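Long-range contact in uncharacterized protein A6V7T0 (Pseudomonas aeruginosa, PDB 3K12), which is of unknown function but belongs to the YjgF-like group of small alpha/beta proteins: residues Gln38-Leu43 and Asn77-Gln82. Residues are numbered along the deposited sequence; the frame is centred on the assembly and turned at random.
Sequences QTRQIL and NQVWDQ
V79 reaches from helix 73-83 into a groove formed by T39, R40 and L43 of helix 35-52. Its CB lies 3.9 Å from T39 CG2, and there the two branches part. V79 CG1, anti to the backbone N, packs against T39 CG2 at 3.8 Å, the aliphatic CG of R40, and CD1 of L43 at 4.0 Å, thus touching side chains at two adjacent positions and one a turn later. V79 CG2 turns outward beneath the R40 guanidinium and sits 3.7 Å from its plane, displaced toward the rim, a methyl-to-face contact without a hydrogen bond. R40 can lie across the valine because its chain is extended from CG to NE, carrying the charged group over the seam between the helices. Near the guanidinium plane, NH1 of R40 makes a weak, bent hydrogen bond to OE1 of Q82 (3.4 Å, 146° at the hydrogen), with the amide plane turned 37° from the guanidinium. This polar pair lies on the solvent side of the apolar contact. Farther in, L43 CD2 approaches CZ3 of the W80 indole obliquely at 4.5 Å. T39 OG1 makes a hydrogen bond to I35 O in its own helix, leaving the methyl for V79. The axes of segments 38-43 and 77-82 come within 9.5 Å and cross at -38°, running in the same general direction, and the two helices lie side by side on the mixed sheet: T39 and I42 rest on V106 and M108 of strand 106-113, while W80 packs on V63 and I65 of strand 60-67 and makes a cation-pi contact with R92 of strand 91-96.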
ATOM      1  N   GLN D  38      12.091  15.975   7.879  1.00 18.61           N
ATOM      2  CA  GLN D  38      11.741  14.546   8.020  1.00 17.62           C
ATOM      3  C   GLN D  38      11.588  13.861   6.675  1.00 17.65           C
ATOM      4  O   GLN D  38      12.059  12.733   6.486  1.00 16.54           O
ATOM      5  CB  GLN D  38      10.497  14.362   8.849  1.00 17.35           C
ATOM      6  CG  GLN D  38      10.684  14.823  10.291  1.00 18.04           C
ATOM      7  CD  GLN D  38       9.663  14.259  11.245  1.00 20.45           C
ATOM      8  OE1 GLN D  38       9.048  13.218  10.977  1.00 19.05           O
ATOM      9  NE2 GLN D  38       9.491  14.919  12.394  1.00 19.82           N
ATOM     10  N   THR D  39      11.000  14.572   5.719  1.00 16.29           N
ATOM     11  CA  THR D  39      10.825  14.058   4.369  1.00 15.69           C
ATOM     12  C   THR D  39      12.194  13.823   3.704  1.00 16.17           C
ATOM     13  O   THR D  39      12.428  12.799   3.057  1.00 15.34           O
ATOM     14  CB  THR D  39       9.937  14.996   3.520  1.00 15.07           C
ATOM     15  OG1 THR D  39       8.656  15.130   4.161  1.00 16.77           O
ATOM     16  CG2 THR D  39       9.744  14.433   2.117  1.00 15.75           C
ATOM     17  N   ARG D  40      13.117  14.787   3.870  1.00 17.02           N
ATOM     18  CA  ARG D  40      14.455  14.643   3.301  1.00 18.15           C
ATOM     19  C   ARG D  40      15.170  13.439   3.912  1.00 16.67           C
ATOM     20  O   ARG D  40      15.786  12.671   3.186  1.00 17.85           O
ATOM     21  CB  ARG D  40      15.300  15.868   3.642  1.00 18.99           C
ATOM     22  CG  ARG D  40      14.778  17.159   3.127  1.00 22.35           C
ATOM     23  CD  ARG D  40      15.532  18.403   3.716  1.00 25.15           C
ATOM     24  NE  ARG D  40      15.001  19.568   3.019  1.00 25.04           N
ATOM     25  CZ  ARG D  40      15.206  19.760   1.713  1.00 24.56           C
ATOM     26  NH1 ARG D  40      14.661  20.779   1.076  1.00 26.52           N
ATOM     27  NH2 ARG D  40      15.971  18.904   1.058  1.00 27.04           N
ATOM     28  N   GLN D  41      15.121  13.327   5.237  1.00 16.44           N
ATOM     29  CA  GLN D  41      15.744  12.180   5.935  1.00 16.11           C
ATOM     30  C   GLN D  41      15.247  10.846   5.376  1.00 15.38           C
ATOM     31  O   GLN D  41      16.044   9.932   5.115  1.00 15.54           O
ATOM     32  CB  GLN D  41      15.475  12.185   7.430  1.00 16.54           C
ATOM     33  CG  GLN D  41      16.237  13.249   8.237  1.00 19.56           C
ATOM     34  CD  GLN D  41      15.852  13.189   9.692  1.00 20.72           C
ATOM     35  OE1 GLN D  41      16.015  12.156  10.348  1.00 21.48           O
ATOM     36  NE2 GLN D  41      15.290  14.289  10.208  1.00 25.47           N
ATOM     37  N   ILE D  42      13.928  10.748   5.205  1.00 14.31           N
ATOM     38  CA  ILE D  42      13.300   9.529   4.710  1.00 13.82           C
ATOM     39  C   ILE D  42      13.710   9.256   3.279  1.00 11.98           C
ATOM     40  O   ILE D  42      14.110   8.146   2.958  1.00 12.19           O
ATOM     41  CB  ILE D  42      11.773   9.615   4.855  1.00 13.22           C
ATOM     42  CG1 ILE D  42      11.364   9.515   6.332  1.00 13.52           C
ATOM     43  CG2 ILE D  42      11.079   8.518   4.002  1.00 15.36           C
ATOM     44  CD1 ILE D  42       9.970  10.025   6.595  1.00 16.45           C
ATOM     45  N   LEU D  43      13.615  10.263   2.398  1.00 12.07           N
ATOM     46  CA  LEU D  43      14.004  10.050   1.033  1.00 13.53           C
ATOM     47  C   LEU D  43      15.480   9.722   0.899  1.00 13.04           C
ATOM     48  O   LEU D  43      15.857   8.937   0.024  1.00 13.10           O
ATOM     49  CB  LEU D  43      13.625  11.246   0.147  1.00 13.45           C
ATOM     50  CG  LEU D  43      12.100  11.440  -0.013  1.00 13.76           C
ATOM     51  CD1 LEU D  43      11.837  12.836  -0.622  1.00 16.33           C
ATOM     52  CD2 LEU D  43      11.539  10.385  -0.932  1.00 15.53           C
ATOM     53  N   ASN D  77       5.291  18.216  -0.051  1.00 14.99           N
ATOM     54  CA  ASN D  77       5.346  18.287  -1.506  1.00 15.16           C
ATOM     55  C   ASN D  77       6.480  19.157  -2.041  1.00 15.26           C
ATOM     56  O   ASN D  77       6.980  18.898  -3.124  1.00 16.37           O
ATOM     57  CB  ASN D  77       4.016  18.744  -2.098  1.00 15.48           C
ATOM     58  CG  ASN D  77       2.924  17.746  -1.872  1.00 17.30           C
ATOM     59  OD1 ASN D  77       3.153  16.528  -1.822  1.00 18.68           O
ATOM     60  ND2 ASN D  77       1.713  18.244  -1.705  1.00 21.76           N
ATOM     61  N   GLN D  78       6.877  20.153  -1.250  1.00 16.59           N
ATOM     62  CA  GLN D  78       8.022  21.014  -1.590  1.00 18.18           C
ATOM     63  C   GLN D  78       9.272  20.159  -1.781  1.00 17.53           C
ATOM     64  O   GLN D  78       9.961  20.262  -2.803  1.00 17.62           O
ATOM     65  CB  GLN D  78       8.226  22.057  -0.486  1.00 19.57           C
ATOM     66  CG  GLN D  78       9.438  22.991  -0.625  1.00 24.50           C
ATOM     67  CD  GLN D  78       9.745  23.699   0.706  1.00 29.18           C
ATOM     68  OE1 GLN D  78      10.901  24.024   1.003  1.00 35.34           O
ATOM     69  NE2 GLN D  78       8.722  23.908   1.517  1.00 29.50           N
ATOM     70  N   VAL D  79       9.536  19.279  -0.820  1.00 16.22           N
ATOM     71  CA  VAL D  79      10.708  18.398  -0.934  1.00 15.18           C
ATOM     72  C   VAL D  79      10.530  17.361  -2.048  1.00 14.01           C
ATOM     73  O   VAL D  79      11.440  17.127  -2.844  1.00 14.65           O
ATOM     74  CB  VAL D  79      11.021  17.712   0.422  1.00 14.43           C
ATOM     75  CG1 VAL D  79      12.180  16.750   0.303  1.00 18.04           C
ATOM     76  CG2 VAL D  79      11.297  18.775   1.475  1.00 17.94           C
ATOM     77  N   TRP D  80       9.347  16.717  -2.083  1.00 13.79           N
ATOM     78  CA  TRP D  80       9.040  15.747  -3.124  1.00 13.84           C
ATOM     79  C   TRP D  80       9.349  16.301  -4.526  1.00 13.41           C
ATOM     80  O   TRP D  80       9.974  15.644  -5.345  1.00 14.24           O
ATOM     81  CB  TRP D  80       7.558  15.330  -3.005  1.00 13.43           C
ATOM     82  CG  TRP D  80       7.160  14.241  -3.953  1.00 11.33           C
ATOM     83  CD1 TRP D  80       6.719  14.390  -5.225  1.00 12.86           C
ATOM     84  CD2 TRP D  80       7.192  12.820  -3.701  1.00 11.87           C
ATOM     85  NE1 TRP D  80       6.464  13.156  -5.799  1.00 14.12           N
ATOM     86  CE2 TRP D  80       6.744  12.179  -4.878  1.00 12.92           C
ATOM     87  CE3 TRP D  80       7.547  12.036  -2.595  1.00 13.46           C
ATOM     88  CZ2 TRP D  80       6.624  10.770  -4.988  1.00 13.13           C
ATOM     89  CZ3 TRP D  80       7.430  10.645  -2.694  1.00 14.07           C
ATOM     90  CH2 TRP D  80       6.980  10.027  -3.888  1.00 13.47           C
ATOM     91  N   ASP D  81       8.900  17.541  -4.765  1.00 15.25           N
ATOM     92  CA  ASP D  81       9.070  18.183  -6.062  1.00 16.76           C
ATOM     93  C   ASP D  81      10.531  18.564  -6.375  1.00 16.84           C
ATOM     94  O   ASP D  81      10.891  18.775  -7.544  1.00 18.84           O
ATOM     95  CB  ASP D  81       8.167  19.423  -6.160  1.00 18.19           C
ATOM     96  CG  ASP D  81       6.686  19.075  -6.200  1.00 20.69           C
ATOM     97  OD1 ASP D  81       6.327  17.901  -6.448  1.00 21.47           O
ATOM     98  OD2 ASP D  81       5.866  19.998  -5.972  1.00 24.01           O
ATOM     99  N   GLN D  82      11.358  18.605  -5.347  1.00 16.38           N
ATOM    100  CA  GLN D  82      12.791  18.906  -5.509  1.00 15.61           C
ATOM    101  C   GLN D  82      13.665  17.692  -5.606  1.00 15.12           C
ATOM    102  O   GLN D  82      14.850  17.815  -5.789  1.00 15.18           O
ATOM    103  CB  GLN D  82      13.298  19.738  -4.310  1.00 17.13           C
ATOM    104  CG  GLN D  82      12.823  21.161  -4.355  1.00 21.04           C
ATOM    105  CD  GLN D  82      13.046  21.925  -3.072  1.00 22.76           C
ATOM    106  OE1 GLN D  82      13.811  21.506  -2.175  1.00 26.10           O
ATOM    107  NE2 GLN D  82      12.373  23.055  -2.966  1.00 25.37           N
TER